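Local coordinates for receptor-type tyrosine-protein phosphatase C (Rattus norvegicus, PDB 5FN8), which probably dephosphorylates phosphotyrosine on signalling proteins through its first intracellular phosphatase domain, as T-cell activation requires, while the part here is two extracellular fibronectin type III domains, d3 and d4, at residues 49-52 against 53-56; 118-121 against 122-126. All coordinates share one frame; numbering follows the deposited sequence.

Contact 1: residues 49-52 against 53-56; sequences NLAN and DVNS
Val54 reaches back over Ala51 in the loop that joins strands 46-49 and 56-59 of the first fibronectin type III domain of the fragment. Its isopropyl group turns to the concave side of the bend, and the two methyls divide the work. CG1, anti to the carbonyl carbon with chi1 -70°, lies 4.1 Å from Ala51 CB. CG2, held between the backbone N and the carbonyl carbon, points deeper into the bend and sits 3.0 Å from Ala51 O, a close methyl-to-carbonyl approach and not a hydrogen bond. The same methyl packs more loosely on Leu50 CB, at 4.3 Å. That buried leucine also packs on Trp25 of the second subunit, so the apolar lining of the loop continues into the interface. At the apex the backbone turns sharply: Asp53 takes a left-handed conformation, phi 49° and psi 48°, with its carboxylate on the outside of the turn. There OD1 accepts a hydrogen bond from the backbone N of His33 of the second subunit, which ties the apex to the neighbouring copy. The Asn52 and Asp53 side chains lie outside the bend while aliphatic groups line it. At the apex Asn52 O lies 3.3 Å from Val54 N, but the angle is too poor for a hydrogen bond.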
ATOM      1  N   ASN B  49     -17.378   7.662 -16.966  1.00 83.25           N
ATOM      2  CA  ASN B  49     -17.937   7.956 -18.290  1.00 85.96           C
ATOM      3  C   ASN B  49     -16.872   8.718 -19.058  1.00 91.75           C
ATOM      4  O   ASN B  49     -16.321   9.704 -18.545  1.00 91.97           O
ATOM      5  CB  ASN B  49     -19.261   8.720 -18.246  1.00 81.92           C
ATOM      6  CG  ASN B  49     -20.112   8.516 -19.506  1.00113.37           C
ATOM      7  OD1 ASN B  49     -20.046   9.260 -20.508  1.00101.25           O
ATOM      8  ND2 ASN B  49     -20.945   7.492 -19.493  1.00108.55           N
ATOM      9  N   LEU B  50     -16.498   8.204 -20.241  1.00 87.90           N
ATOM     10  CA  LEU B  50     -15.480   8.845 -21.076  1.00 87.72           C
ATOM     11  C   LEU B  50     -16.185   9.864 -21.953  1.00 96.38           C
ATOM     12  O   LEU B  50     -17.364  10.158 -21.732  1.00 98.48           O
ATOM     13  CB  LEU B  50     -14.709   7.815 -21.943  1.00 86.32           C
ATOM     14  CG  LEU B  50     -14.134   6.566 -21.271  1.00 86.33           C
ATOM     15  CD1 LEU B  50     -13.555   5.623 -22.309  1.00 86.05           C
ATOM     16  CD2 LEU B  50     -13.085   6.908 -20.176  1.00 83.57           C
ATOM     17  N   ALA B  51     -15.478  10.429 -22.926  1.00 95.22           N
ATOM     18  CA  ALA B  51     -16.082  11.375 -23.860  1.00 98.87           C
ATOM     19  C   ALA B  51     -16.787  10.520 -24.909  1.00107.75           C
ATOM     20  O   ALA B  51     -16.382   9.384 -25.141  1.00107.97           O
ATOM     21  CB  ALA B  51     -15.009  12.230 -24.509  1.00100.39           C
ATOM     22  N   ASN B  52     -17.859  11.023 -25.495  1.00108.07           N
ATOM     23  CA  ASN B  52     -18.613  10.312 -26.531  1.00109.83           C
ATOM     24  C   ASN B  52     -17.741  10.112 -27.788  1.00116.25           C
ATOM     25  O   ASN B  52     -16.826  10.907 -28.041  1.00116.23           O
ATOM     26  CB  ASN B  52     -19.856  11.108 -26.903  1.00108.25           C
ATOM     27  CG  ASN B  52     -20.853  11.403 -25.798  1.00124.34           C
ATOM     28  OD1 ASN B  52     -21.007  10.654 -24.833  1.00108.38           O
ATOM     29  ND2 ASN B  52     -21.662  12.452 -25.994  1.00120.61           N
ATOM     30  N   ASP B  53     -18.025   9.042 -28.556  1.00113.54           N
ATOM     31  CA  ASP B  53     -17.365   8.694 -29.823  1.00114.38           C
ATOM     32  C   ASP B  53     -15.848   8.707 -29.833  1.00117.87           C
ATOM     33  O   ASP B  53     -15.234   9.289 -30.730  1.00120.67           O
ATOM     34  CB  ASP B  53     -17.927   9.530 -30.980  1.00119.61           C
ATOM     35  CG  ASP B  53     -19.400   9.328 -31.172  1.00117.45           C
ATOM     36  OD1 ASP B  53     -19.810   8.169 -31.424  1.00114.08           O
ATOM     37  OD2 ASP B  53     -20.151  10.313 -31.025  1.00122.08           O
ATOM     38  N   VAL B  54     -15.247   8.066 -28.833  1.00110.48           N
ATOM     39  CA  VAL B  54     -13.800   7.918 -28.721  1.00107.27           C
ATOM     40  C   VAL B  54     -13.446   6.440 -28.932  1.00107.68           C
ATOM     41  O   VAL B  54     -14.279   5.567 -28.684  1.00104.13           O
ATOM     42  CB  VAL B  54     -13.203   8.536 -27.432  1.00108.91           C
ATOM     43  CG1 VAL B  54     -13.266  10.060 -27.474  1.00110.53           C
ATOM     44  CG2 VAL B  54     -13.898   8.000 -26.186  1.00106.54           C
ATOM     45  N   ASN B  55     -12.226   6.166 -29.413  1.00105.58           N
ATOM     46  CA  ASN B  55     -11.769   4.816 -29.746  1.00104.84           C
ATOM     47  C   ASN B  55     -10.745   4.258 -28.750  1.00104.84           C
ATOM     48  O   ASN B  55     -10.476   3.046 -28.707  1.00103.69           O
ATOM     49  CB  ASN B  55     -11.174   4.841 -31.156  1.00111.05           C
ATOM     50  CG  ASN B  55     -11.199   3.511 -31.847  1.00147.72           C
ATOM     51  OD1 ASN B  55     -10.309   3.181 -32.635  1.00148.06           O
ATOM     52  ND2 ASN B  55     -12.228   2.723 -31.573  1.00140.53           N
ATOM     53  N   SER B  56     -10.149   5.150 -27.973  1.00 98.44           N
ATOM     54  CA  SER B  56      -9.129   4.784 -27.009  1.00 93.98           C
ATOM     55  C   SER B  56      -9.158   5.717 -25.808  1.00 94.32           C
ATOM     56  O   SER B  56      -9.764   6.798 -25.866  1.00 93.72           O
ATOM     57  CB  SER B  56      -7.747   4.791 -27.663  1.00 96.55           C
ATOM     58  OG  SER B  56      -7.403   6.098 -28.090  1.00107.14           O
TER

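Contact 2: residues 118-121 against 122-126; sequences CNSP and YEING
Ile124 meets Pro121 and Ser120 through a single atom, CD1, as the chain leaves strand 114-119 and turns into the loop toward strand 130-137 of the second fibronectin type III domain. The isoleucine and proline side chains cross at about a right angle, with Ile124 CD1 4.0 Å from Pro121 CD. Ile124 sets CG1 anti to the carbonyl carbon (chi1 -53°), and a second bend at chi2 -48° carries the terminal methyl to Ser120 OG, 3.3 Å away. The same methyl lies 3.5 Å from Pro121 O. Phe169 touches both the buried Pro121 and Ile124, which sets the corner against strand 162-170 of the four-stranded sheet. Ser120 turns its hydroxyl anti to its own N, and OG donates to Pro121 O at 3.0 Å, in the carbonyl plane and on a lone pair. Tyr122 heads away from the corner, though its CB rests 3.7 Å from Pro121 C; its ring stacks on Tyr122 of the second subunit. Ile124 CD1 therefore packs against an oxygen pair already joined to each other: the serine hydrogen bond satisfies a polar carbonyl beside the methyl, so apolar packing and a short polar link share one turn.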
ATOM      1  N   CYS B 118      17.628  -2.126   8.872  1.00 67.27           N
ATOM      2  CA  CYS B 118      16.612  -1.266   8.301  1.00 67.74           C
ATOM      3  C   CYS B 118      15.375  -2.091   8.057  1.00 69.95           C
ATOM      4  O   CYS B 118      15.399  -3.325   8.177  1.00 70.30           O
ATOM      5  CB  CYS B 118      17.100  -0.579   7.020  1.00 68.72           C
ATOM      6  SG  CYS B 118      17.008  -1.613   5.526  1.00 72.09           S
ATOM      7  N   ASN B 119      14.291  -1.408   7.702  1.00 64.94           N
ATOM      8  CA  ASN B 119      13.047  -2.065   7.362  1.00 64.49           C
ATOM      9  C   ASN B 119      12.703  -1.693   5.942  1.00 67.10           C
ATOM     10  O   ASN B 119      13.182  -0.685   5.417  1.00 66.60           O
ATOM     11  CB  ASN B 119      11.930  -1.663   8.327  1.00 66.10           C
ATOM     12  CG  ASN B 119      12.238  -1.945   9.775  1.00 83.64           C
ATOM     13  OD1 ASN B 119      12.304  -1.032  10.602  1.00 77.78           O
ATOM     14  ND2 ASN B 119      12.447  -3.212  10.108  1.00 76.84           N
ATOM     15  N   SER B 120      11.872  -2.511   5.332  1.00 62.94           N
ATOM     16  CA  SER B 120      11.380  -2.379   3.972  1.00 62.21           C
ATOM     17  C   SER B 120      10.859  -0.975   3.624  1.00 68.32           C
ATOM     18  O   SER B 120      10.291  -0.317   4.500  1.00 70.08           O
ATOM     19  CB  SER B 120      10.257  -3.392   3.764  1.00 63.19           C
ATOM     20  OG  SER B 120       9.697  -3.329   2.464  1.00 68.21           O
ATOM     21  N   PRO B 121      10.974  -0.507   2.347  1.00 63.37           N
ATOM     22  CA  PRO B 121      10.312   0.751   1.974  1.00 62.78           C
ATOM     23  C   PRO B 121       8.785   0.480   1.895  1.00 67.23           C
ATOM     24  O   PRO B 121       8.342  -0.680   1.886  1.00 65.24           O
ATOM     25  CB  PRO B 121      10.859   1.021   0.559  1.00 63.46           C
ATOM     26  CG  PRO B 121      11.962   0.039   0.361  1.00 66.58           C
ATOM     27  CD  PRO B 121      11.586  -1.127   1.158  1.00 62.83           C
ATOM     28  N   TYR B 122       7.976   1.535   1.807  1.00 65.31           N
ATOM     29  CA  TYR B 122       6.524   1.332   1.710  1.00 64.26           C
ATOM     30  C   TYR B 122       6.123   0.949   0.281  1.00 64.47           C
ATOM     31  O   TYR B 122       5.357  -0.004   0.082  1.00 63.22           O
ATOM     32  CB  TYR B 122       5.776   2.567   2.231  1.00 65.95           C
ATOM     33  CG  TYR B 122       5.932   2.778   3.721  1.00 68.37           C
ATOM     34  CD1 TYR B 122       5.209   2.013   4.631  1.00 70.53           C
ATOM     35  CD2 TYR B 122       6.748   3.786   4.219  1.00 70.70           C
ATOM     36  CE1 TYR B 122       5.314   2.234   6.004  1.00 71.83           C
ATOM     37  CE2 TYR B 122       6.811   4.059   5.586  1.00 73.25           C
ATOM     38  CZ  TYR B 122       6.128   3.251   6.478  1.00 84.86           C
ATOM     39  OH  TYR B 122       6.246   3.488   7.825  1.00 93.23           O
ATOM     40  N   GLU B 123       6.744   1.624  -0.701  1.00 61.39           N
ATOM     41  CA  GLU B 123       6.612   1.418  -2.144  1.00 62.05           C
ATOM     42  C   GLU B 123       7.706   0.453  -2.657  1.00 66.24           C
ATOM     43  O   GLU B 123       8.870   0.851  -2.766  1.00 66.48           O
ATOM     44  CB  GLU B 123       6.740   2.773  -2.865  1.00 64.92           C
ATOM     45  CG  GLU B 123       5.564   3.731  -2.619  1.00 80.42           C
ATOM     46  CD  GLU B 123       5.602   5.004  -3.443  1.00118.93           C
ATOM     47  OE1 GLU B 123       5.718   4.913  -4.688  1.00116.46           O
ATOM     48  OE2 GLU B 123       5.521   6.098  -2.838  1.00131.36           O
ATOM     49  N   ILE B 124       7.330  -0.823  -2.934  1.00 61.14           N
ATOM     50  CA  ILE B 124       8.179  -1.884  -3.484  1.00 58.70           C
ATOM     51  C   ILE B 124       8.351  -1.679  -4.986  1.00 61.63           C
ATOM     52  O   ILE B 124       9.487  -1.629  -5.471  1.00 62.41           O
ATOM     53  CB  ILE B 124       7.667  -3.309  -3.120  1.00 60.74           C
ATOM     54  CG1 ILE B 124       7.455  -3.480  -1.567  1.00 59.44           C
ATOM     55  CG2 ILE B 124       8.589  -4.438  -3.707  1.00 61.64           C
ATOM     56  CD1 ILE B 124       8.550  -3.046  -0.656  1.00 59.60           C
ATOM     57  N   ASN B 125       7.222  -1.563  -5.720  1.00 56.77           N
ATOM     58  CA  ASN B 125       7.128  -1.297  -7.173  1.00 55.23           C
ATOM     59  C   ASN B 125       7.771  -2.292  -8.110  1.00 55.78           C
ATOM     60  O   ASN B 125       8.069  -1.952  -9.262  1.00 56.61           O
ATOM     61  CB  ASN B 125       7.598   0.138  -7.488  1.00 52.43           C
ATOM     62  CG  ASN B 125       6.828   1.197  -6.754  1.00 68.89           C
ATOM     63  OD1 ASN B 125       5.696   0.974  -6.310  1.00 67.37           O
ATOM     64  ND2 ASN B 125       7.418   2.383  -6.624  1.00 59.61           N
ATOM     65  N   GLY B 126       7.956  -3.511  -7.642  1.00 50.52           N
ATOM     66  CA  GLY B 126       8.589  -4.543  -8.452  1.00 50.72           C
ATOM     67  C   GLY B 126       8.393  -5.928  -7.886  1.00 56.27           C
ATOM     68  O   GLY B 126       7.854  -6.056  -6.781  1.00 57.67           O
TER

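The two contacts sit in different fibronectin type III domains of the CD45 extracellular region and follow in series along the chain, contact 1 closing before contact 2 opens. Their centres lie about 37 Å apart and their nearest atoms about 24 Å, with no touch. Contact 1 spans the loop between strands 46-49 and 56-59, about 35 Å from the centre of the chain. Contact 2, about 6 Å from that centre, leaves strand 114-119, the middle strand of a three-stranded antiparallel sheet, and leads toward strand 130-137 of the four-stranded one. Both touch the second subunit: Asn49 and Ser56 of contact 1 pair antiparallel with its strand, continuing the sheet, whereas contact 2 meets it through stacked tyrosines.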